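Local structure of glutathione S-transferase (Sulfitobacter, 4GF0) at residues T136-A141 with A181-I186; D147-P152 with T187-Q192. The protein binds glutathione and, as a member of the glutathione S-transferase family, probably transfers it to electrophilic substrates. All coordinates share one frame; numbering follows the deposited sequence.

Contact 1: residues T136-A141 with A181-I186; sequences TMAACA and AAYPKI
Tyr183 reaches across to Ala141 and Ala138, and its ring shows how a small residue on a helix can seat a large flat one. The CB of Tyr183 points toward helix 123-148, and with CG lying anti to the carbonyl carbon (chi1 -57°) the ring follows, bringing one face under the methyl of Ala141. This is a CH-pi contact: Ala141 CB stands 3.8 Å from the ring centroid of Tyr183, shifted toward the phenol end, with Tyr183 CZ 3.5 Å from Ala141 CB. Further out, Tyr183 OH passes beside the methyl of Ala138 and is hydrogen-bonded to Asp142 OD1, the residue after 136-141. The hydroxyl of this buried tyrosine thus has a polar partner on helix 123-148. Tyr183 also occupies the N-cap position of helix 184-194. Next along the chain, the backbone N-H groups of Lys185 and Ile186 are both bound by the carboxylate of Glu145, again from helix 123-148. Ile186 completes the apolar patch from alongside, its CD1 lying 4.1 Å from Ala141 CB. Alanine-lined helix and anchored helix start together form part of the all-helical C-terminal domain of the glutathione S-transferase fold.

Contact 2: residues D147-P152 with T187-Q192; sequences DILRGP and TTFMQQ
The Phe189 ring meets Pro152 O at its edge, in the ring plane, while Leu149 approaches obliquely with CD2, 3.9 Å from Phe189 CD1. Asp163 and Leu166 of helix 162-170, together with Tyr153, also touch this buried side chain. The setting is the helical C-terminal domain of the glutathione S-transferase fold, where the turn leaving helix 123-148 packs against helix 184-194. Phe189 carries CG anti to its backbone N (chi1 166°), which swings the ring off the helix and past Leu149. The two side chains cross at about a right angle, and both leucine methyls take part: Leu149 CD1 rests 3.7 Å from Phe189 CB, at the root of the ring, and CD2 lies beside the ring itself. Replacing Leu149 by an alanine removes both methyls and is likely to leave a gap beside Phe189 CB and CD1, depriving the ring of an apolar neighbour that helps fix its position. The turn then doubles toward the helix through Gly151, whose backbone angles would push a CB against the carbonyl O of Arg150, and through a cis peptide bond to Pro152. Pro152 O lies 3.5 Å from Phe189 CB and equally far from Phe189 CD1. Three residues further on, at the partly exposed margin, Gln192, with CG anti to its carbonyl carbon (chi1 -65°), sets that CG 4.0 Å from Pro152 CB.

In the fold
Beyond the N-terminal thioredoxin-like domain, helix 123-148 supplies residues 136-141, and residues 147-152 carry the chain from the last part of that helix into the following loop. The chain then passes through helix 162-170 and returns as 181-186, which leads into helix 184-194, and 187-192 within it. Contact 1 closes a loop of 39 intervening residues and contact 2 one of 34; their segments alternate, so the loops cross instead of nesting. Contact 1 joins helix 123-148 to the start of helix 184-194, contact 2 the loop after helix 123-148 to the middle of helix 184-194, with centres about 11 Å apart. The join is direct: Lys185 NZ probably hydrogen-bonds to Leu149 O at 2.6 Å, and Leu149 CD1 packs on Ile186 CA.

Contact 1: residues T136-A141 with A181-I186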
ATOM      1  N   THR A 136     -18.579   5.866  -0.593  1.00 22.25           N
ATOM      2  CA  THR A 136     -17.242   5.658  -0.042  1.00 22.77           C
ATOM      3  C   THR A 136     -16.178   6.411  -0.845  1.00 24.38           C
ATOM      4  O   THR A 136     -15.230   6.946  -0.273  1.00 20.70           O
ATOM      5  CB  THR A 136     -16.857   4.165   0.059  1.00 21.65           C
ATOM      6  OG1 THR A 136     -16.875   3.571  -1.246  1.00 22.90           O
ATOM      7  CG2 THR A 136     -17.819   3.429   0.971  1.00 20.81           C
ATOM      8  N   MET A 137     -16.329   6.447  -2.165  1.00 22.92           N
ATOM      9  CA  MET A 137     -15.380   7.178  -3.006  1.00 18.95           C
ATOM     10  C   MET A 137     -15.510   8.689  -2.831  1.00 19.54           C
ATOM     11  O   MET A 137     -14.519   9.413  -2.906  1.00 19.78           O
ATOM     12  CB  MET A 137     -15.528   6.796  -4.486  1.00 23.20           C
ATOM     13  CG  MET A 137     -15.051   5.382  -4.810  1.00 20.11           C
ATOM     14  SD  MET A 137     -13.282   5.093  -4.542  1.00 22.00           S
ATOM     15  CE  MET A 137     -12.579   5.956  -5.938  1.00 22.29           C
ATOM     16  N   ALA A 138     -16.730   9.165  -2.589  1.00 20.85           N
ATOM     17  CA  ALA A 138     -16.930  10.587  -2.344  1.00 22.11           C
ATOM     18  C   ALA A 138     -16.250  10.974  -1.034  1.00 21.03           C
ATOM     19  O   ALA A 138     -15.633  12.042  -0.930  1.00 24.20           O
ATOM     20  CB  ALA A 138     -18.409  10.924  -2.286  1.00 23.89           C
ATOM     21  N   ALA A 139     -16.350  10.098  -0.038  1.00 21.72           N
ATOM     22  CA  ALA A 139     -15.731  10.360   1.256  1.00 20.44           C
ATOM     23  C   ALA A 139     -14.216  10.370   1.103  1.00 19.02           C
ATOM     24  O   ALA A 139     -13.521  11.185   1.722  1.00 18.76           O
ATOM     25  CB  ALA A 139     -16.174   9.323   2.307  1.00 23.38           C
ATOM     26  N   CYS A 140     -13.698   9.481   0.259  1.00 18.35           N
ATOM     27  CA  CYS A 140     -12.268   9.472  -0.020  1.00 16.98           C
ATOM     28  C   CYS A 140     -11.863  10.751  -0.739  1.00 17.87           C
ATOM     29  O   CYS A 140     -10.836  11.357  -0.413  1.00 16.45           O
ATOM     30  CB  CYS A 140     -11.882   8.244  -0.847  1.00 16.99           C
ATOM     31  SG  CYS A 140     -11.878   6.716   0.129  1.00 22.69           S
ATOM     32  N   ALA A 141     -12.669  11.163  -1.713  1.00 17.85           N
ATOM     33  CA  ALA A 141     -12.371  12.389  -2.452  1.00 19.23           C
ATOM     34  C   ALA A 141     -12.386  13.604  -1.521  1.00 18.56           C
ATOM     35  O   ALA A 141     -11.555  14.515  -1.661  1.00 20.82           O
ATOM     36  CB  ALA A 141     -13.331  12.574  -3.603  1.00 22.37           C
ATOM     37  N   ALA A 181     -15.614  17.417 -10.555  1.00 23.88           N
ATOM     38  CA  ALA A 181     -15.874  18.851 -10.629  1.00 27.36           C
ATOM     39  C   ALA A 181     -16.310  19.460  -9.294  1.00 26.69           C
ATOM     40  O   ALA A 181     -16.181  20.667  -9.080  1.00 24.93           O
ATOM     41  CB  ALA A 181     -16.919  19.118 -11.679  1.00 26.82           C
ATOM     42  N   ALA A 182     -16.834  18.635  -8.396  1.00 24.09           N
ATOM     43  CA  ALA A 182     -17.262  19.128  -7.087  1.00 25.35           C
ATOM     44  C   ALA A 182     -16.059  19.425  -6.188  1.00 32.10           C
ATOM     45  O   ALA A 182     -16.208  19.984  -5.102  1.00 28.05           O
ATOM     46  CB  ALA A 182     -18.197  18.139  -6.422  1.00 31.73           C
ATOM     47  N   TYR A 183     -14.868  19.055  -6.655  1.00 26.45           N
ATOM     48  CA  TYR A 183     -13.640  19.209  -5.876  1.00 18.64           C
ATOM     49  C   TYR A 183     -12.658  20.086  -6.627  1.00 20.05           C
ATOM     50  O   TYR A 183     -11.982  19.603  -7.538  1.00 21.33           O
ATOM     51  CB  TYR A 183     -13.013  17.832  -5.643  1.00 23.17           C
ATOM     52  CG  TYR A 183     -13.952  16.870  -4.960  1.00 17.34           C
ATOM     53  CD1 TYR A 183     -14.009  16.798  -3.579  1.00 24.42           C
ATOM     54  CD2 TYR A 183     -14.787  16.043  -5.690  1.00 16.49           C
ATOM     55  CE1 TYR A 183     -14.870  15.922  -2.945  1.00 20.51           C
ATOM     56  CE2 TYR A 183     -15.652  15.169  -5.065  1.00 20.35           C
ATOM     57  CZ  TYR A 183     -15.685  15.114  -3.689  1.00 20.57           C
ATOM     58  OH  TYR A 183     -16.542  14.243  -3.059  1.00 22.70           O
ATOM     59  N   PRO A 184     -12.583  21.377  -6.261  1.00 25.02           N
ATOM     60  CA  PRO A 184     -11.777  22.321  -7.048  1.00 26.92           C
ATOM     61  C   PRO A 184     -10.296  21.953  -7.138  1.00 23.46           C
ATOM     62  O   PRO A 184      -9.733  22.033  -8.232  1.00 23.73           O
ATOM     63  CB  PRO A 184     -11.978  23.671  -6.331  1.00 32.11           C
ATOM     64  CG  PRO A 184     -12.675  23.361  -5.039  1.00 34.05           C
ATOM     65  CD  PRO A 184     -13.391  22.057  -5.230  1.00 29.71           C
ATOM     66  N   LYS A 185      -9.676  21.539  -6.032  1.00 19.61           N
ATOM     67  CA  LYS A 185      -8.259  21.187  -6.076  1.00 20.33           C
ATOM     68  C   LYS A 185      -8.000  19.915  -6.879  1.00 20.00           C
ATOM     69  O   LYS A 185      -7.021  19.838  -7.624  1.00 17.81           O
ATOM     70  CB  LYS A 185      -7.655  21.109  -4.672  1.00 24.00           C
ATOM     71  CG  LYS A 185      -7.470  22.482  -4.028  1.00 29.41           C
ATOM     72  CD  LYS A 185      -6.543  22.409  -2.827  1.00 34.33           C
ATOM     73  CE  LYS A 185      -7.201  21.645  -1.711  1.00 41.23           C
ATOM     74  NZ  LYS A 185      -6.282  21.394  -0.567  1.00 46.71           N
ATOM     75  N   ILE A 186      -8.882  18.928  -6.742  1.00 18.19           N
ATOM     76  CA  ILE A 186      -8.774  17.718  -7.548  1.00 18.21           C
ATOM     77  C   ILE A 186      -8.923  18.078  -9.021  1.00 17.57           C
ATOM     78  O   ILE A 186      -8.200  17.564  -9.867  1.00 19.32           O
ATOM     79  CB  ILE A 186      -9.827  16.653  -7.147  1.00 19.17           C
ATOM     80  CG1 ILE A 186      -9.508  16.096  -5.757  1.00 21.45           C
ATOM     81  CG2 ILE A 186      -9.858  15.513  -8.163  1.00 18.89           C
ATOM     82  CD1 ILE A 186     -10.474  15.004  -5.292  1.00 19.41           C
TER

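Contact 2: residues D147-P152 with T187-Q192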
ATOM      1  N   ASP A 147      -7.091  17.059   2.828  1.00 26.17           N
ATOM      2  CA  ASP A 147      -5.960  16.593   3.634  1.00 22.16           C
ATOM      3  C   ASP A 147      -4.783  15.988   2.881  1.00 26.40           C
ATOM      4  O   ASP A 147      -3.759  15.672   3.483  1.00 31.59           O
ATOM      5  CB  ASP A 147      -6.451  15.601   4.686  1.00 26.03           C
ATOM      6  CG  ASP A 147      -7.115  16.284   5.858  1.00 36.58           C
ATOM      7  OD1 ASP A 147      -6.506  16.327   6.945  1.00 44.17           O
ATOM      8  OD2 ASP A 147      -8.244  16.780   5.690  1.00 36.35           O
ATOM      9  N   ILE A 148      -4.913  15.824   1.574  1.00 24.76           N
ATOM     10  CA  ILE A 148      -3.810  15.261   0.800  1.00 19.71           C
ATOM     11  C   ILE A 148      -3.274  16.244  -0.225  1.00 24.74           C
ATOM     12  O   ILE A 148      -2.069  16.486  -0.288  1.00 22.82           O
ATOM     13  CB  ILE A 148      -4.217  13.958   0.092  1.00 22.47           C
ATOM     14  CG1 ILE A 148      -4.449  12.858   1.127  1.00 29.36           C
ATOM     15  CG2 ILE A 148      -3.151  13.540  -0.929  1.00 24.71           C
ATOM     16  CD1 ILE A 148      -4.759  11.506   0.520  1.00 27.47           C
ATOM     17  N   LEU A 149      -4.173  16.815  -1.021  1.00 19.14           N
ATOM     18  CA  LEU A 149      -3.765  17.668  -2.130  1.00 17.69           C
ATOM     19  C   LEU A 149      -3.458  19.088  -1.668  1.00 23.33           C
ATOM     20  O   LEU A 149      -4.372  19.872  -1.392  1.00 26.03           O
ATOM     21  CB  LEU A 149      -4.872  17.731  -3.182  1.00 25.81           C
ATOM     22  CG  LEU A 149      -4.730  17.003  -4.508  1.00 31.68           C
ATOM     23  CD1 LEU A 149      -5.918  17.374  -5.385  1.00 21.11           C
ATOM     24  CD2 LEU A 149      -3.407  17.343  -5.202  1.00 23.98           C
ATOM     25  N   ARG A 150      -2.178  19.428  -1.582  1.00 23.40           N
ATOM     26  CA  ARG A 150      -1.803  20.795  -1.242  1.00 25.35           C
ATOM     27  C   ARG A 150      -2.103  21.746  -2.406  1.00 25.54           C
ATOM     28  O   ARG A 150      -2.596  22.855  -2.198  1.00 22.92           O
ATOM     29  CB  ARG A 150      -0.334  20.877  -0.826  1.00 26.95           C
ATOM     30  CG  ARG A 150       0.067  22.248  -0.316  1.00 38.13           C
ATOM     31  CD  ARG A 150       1.412  22.228   0.405  1.00 45.50           C
ATOM     32  NE  ARG A 150       2.079  23.525   0.300  1.00 57.02           N
ATOM     33  CZ  ARG A 150       1.741  24.603   1.002  1.00 62.28           C
ATOM     34  NH1 ARG A 150       0.741  24.547   1.875  1.00 64.06           N
ATOM     35  NH2 ARG A 150       2.402  25.741   0.829  1.00 63.83           N
ATOM     36  N   GLY A 151      -1.823  21.300  -3.628  1.00 25.18           N
ATOM     37  CA  GLY A 151      -2.164  22.066  -4.817  1.00 20.74           C
ATOM     38  C   GLY A 151      -0.987  22.845  -5.371  1.00 22.95           C
ATOM     39  O   GLY A 151      -0.294  23.525  -4.617  1.00 25.81           O
ATOM     40  N   PRO A 152      -0.758  22.767  -6.692  1.00 20.88           N
ATOM     41  CA  PRO A 152      -1.553  21.998  -7.660  1.00 19.81           C
ATOM     42  C   PRO A 152      -1.354  20.492  -7.551  1.00 17.87           C
ATOM     43  O   PRO A 152      -2.267  19.743  -7.915  1.00 17.12           O
ATOM     44  CB  PRO A 152      -1.033  22.487  -9.019  1.00 25.20           C
ATOM     45  CG  PRO A 152       0.346  23.007  -8.732  1.00 23.81           C
ATOM     46  CD  PRO A 152       0.246  23.616  -7.360  1.00 26.60           C
ATOM     47  N   THR A 187      -9.843  18.992  -9.318  1.00 18.16           N
ATOM     48  CA  THR A 187     -10.075  19.409 -10.697  1.00 18.57           C
ATOM     49  C   THR A 187      -8.828  20.062 -11.289  1.00 18.79           C
ATOM     50  O   THR A 187      -8.401  19.708 -12.391  1.00 17.90           O
ATOM     51  CB  THR A 187     -11.267  20.364 -10.804  1.00 22.75           C
ATOM     52  OG1 THR A 187     -12.454  19.659 -10.425  1.00 20.88           O
ATOM     53  CG2 THR A 187     -11.425  20.870 -12.233  1.00 25.36           C
ATOM     54  N   THR A 188      -8.235  20.990 -10.544  1.00 18.29           N
ATOM     55  CA  THR A 188      -7.013  21.646 -11.008  1.00 20.26           C
ATOM     56  C   THR A 188      -5.895  20.628 -11.164  1.00 21.03           C
ATOM     57  O   THR A 188      -5.136  20.677 -12.130  1.00 17.41           O
ATOM     58  CB  THR A 188      -6.569  22.766 -10.056  1.00 23.12           C
ATOM     59  OG1 THR A 188      -7.570  23.795 -10.040  1.00 26.41           O
ATOM     60  CG2 THR A 188      -5.247  23.356 -10.519  1.00 25.46           C
ATOM     61  N   PHE A 189      -5.810  19.703 -10.213  1.00 17.15           N
ATOM     62  CA  PHE A 189      -4.808  18.635 -10.248  1.00 16.53           C
ATOM     63  C   PHE A 189      -4.938  17.786 -11.514  1.00 17.46           C
ATOM     64  O   PHE A 189      -3.949  17.508 -12.199  1.00 15.95           O
ATOM     65  CB  PHE A 189      -4.932  17.769  -8.978  1.00 16.36           C
ATOM     66  CG  PHE A 189      -4.185  16.469  -9.050  1.00 15.78           C
ATOM     67  CD1 PHE A 189      -2.797  16.437  -8.910  1.00 15.55           C
ATOM     68  CD2 PHE A 189      -4.865  15.271  -9.251  1.00 15.86           C
ATOM     69  CE1 PHE A 189      -2.093  15.227  -8.984  1.00 15.08           C
ATOM     70  CE2 PHE A 189      -4.161  14.055  -9.316  1.00 16.90           C
ATOM     71  CZ  PHE A 189      -2.779  14.037  -9.185  1.00 16.75           C
ATOM     72  N   MET A 190      -6.159  17.371 -11.834  1.00 16.92           N
ATOM     73  CA  MET A 190      -6.383  16.550 -13.018  1.00 17.37           C
ATOM     74  C   MET A 190      -6.032  17.327 -14.278  1.00 18.88           C
ATOM     75  O   MET A 190      -5.523  16.759 -15.226  1.00 17.79           O
ATOM     76  CB  MET A 190      -7.841  16.074 -13.094  1.00 19.04           C
ATOM     77  CG  MET A 190      -8.276  15.203 -11.917  1.00 21.34           C
ATOM     78  SD  MET A 190      -7.336  13.670 -11.787  1.00 28.63           S
ATOM     79  CE  MET A 190      -8.139  12.661 -13.046  1.00 38.07           C
ATOM     80  N   GLN A 191      -6.306  18.622 -14.294  1.00 18.73           N
ATOM     81  CA  GLN A 191      -5.944  19.428 -15.466  1.00 19.23           C
ATOM     82  C   GLN A 191      -4.440  19.555 -15.659  1.00 19.23           C
ATOM     83  O   GLN A 191      -3.956  19.557 -16.794  1.00 25.78           O
ATOM     84  CB  GLN A 191      -6.572  20.806 -15.381  1.00 21.53           C
ATOM     85  CG  GLN A 191      -8.079  20.755 -15.502  1.00 24.18           C
ATOM     86  CD  GLN A 191      -8.715  22.047 -15.096  1.00 31.76           C
ATOM     87  OE1 GLN A 191      -8.057  22.923 -14.534  1.00 34.59           O
ATOM     88  NE2 GLN A 191     -10.005  22.179 -15.371  1.00 32.09           N
ATOM     89  N   GLN A 192      -3.700  19.684 -14.561  1.00 16.98           N
ATOM     90  CA  GLN A 192      -2.245  19.752 -14.659  1.00 16.82           C
ATOM     91  C   GLN A 192      -1.693  18.417 -15.128  1.00 17.43           C
ATOM     92  O   GLN A 192      -0.814  18.370 -15.982  1.00 17.71           O
ATOM     93  CB  GLN A 192      -1.607  20.141 -13.319  1.00 16.76           C
ATOM     94  CG  GLN A 192      -1.971  21.544 -12.840  1.00 27.49           C
ATOM     95  CD  GLN A 192      -1.515  22.618 -13.807  1.00 39.15           C
ATOM     96  OE1 GLN A 192      -0.462  22.494 -14.448  1.00 40.37           O
ATOM     97  NE2 GLN A 192      -2.308  23.677 -13.927  1.00 47.00           N
TER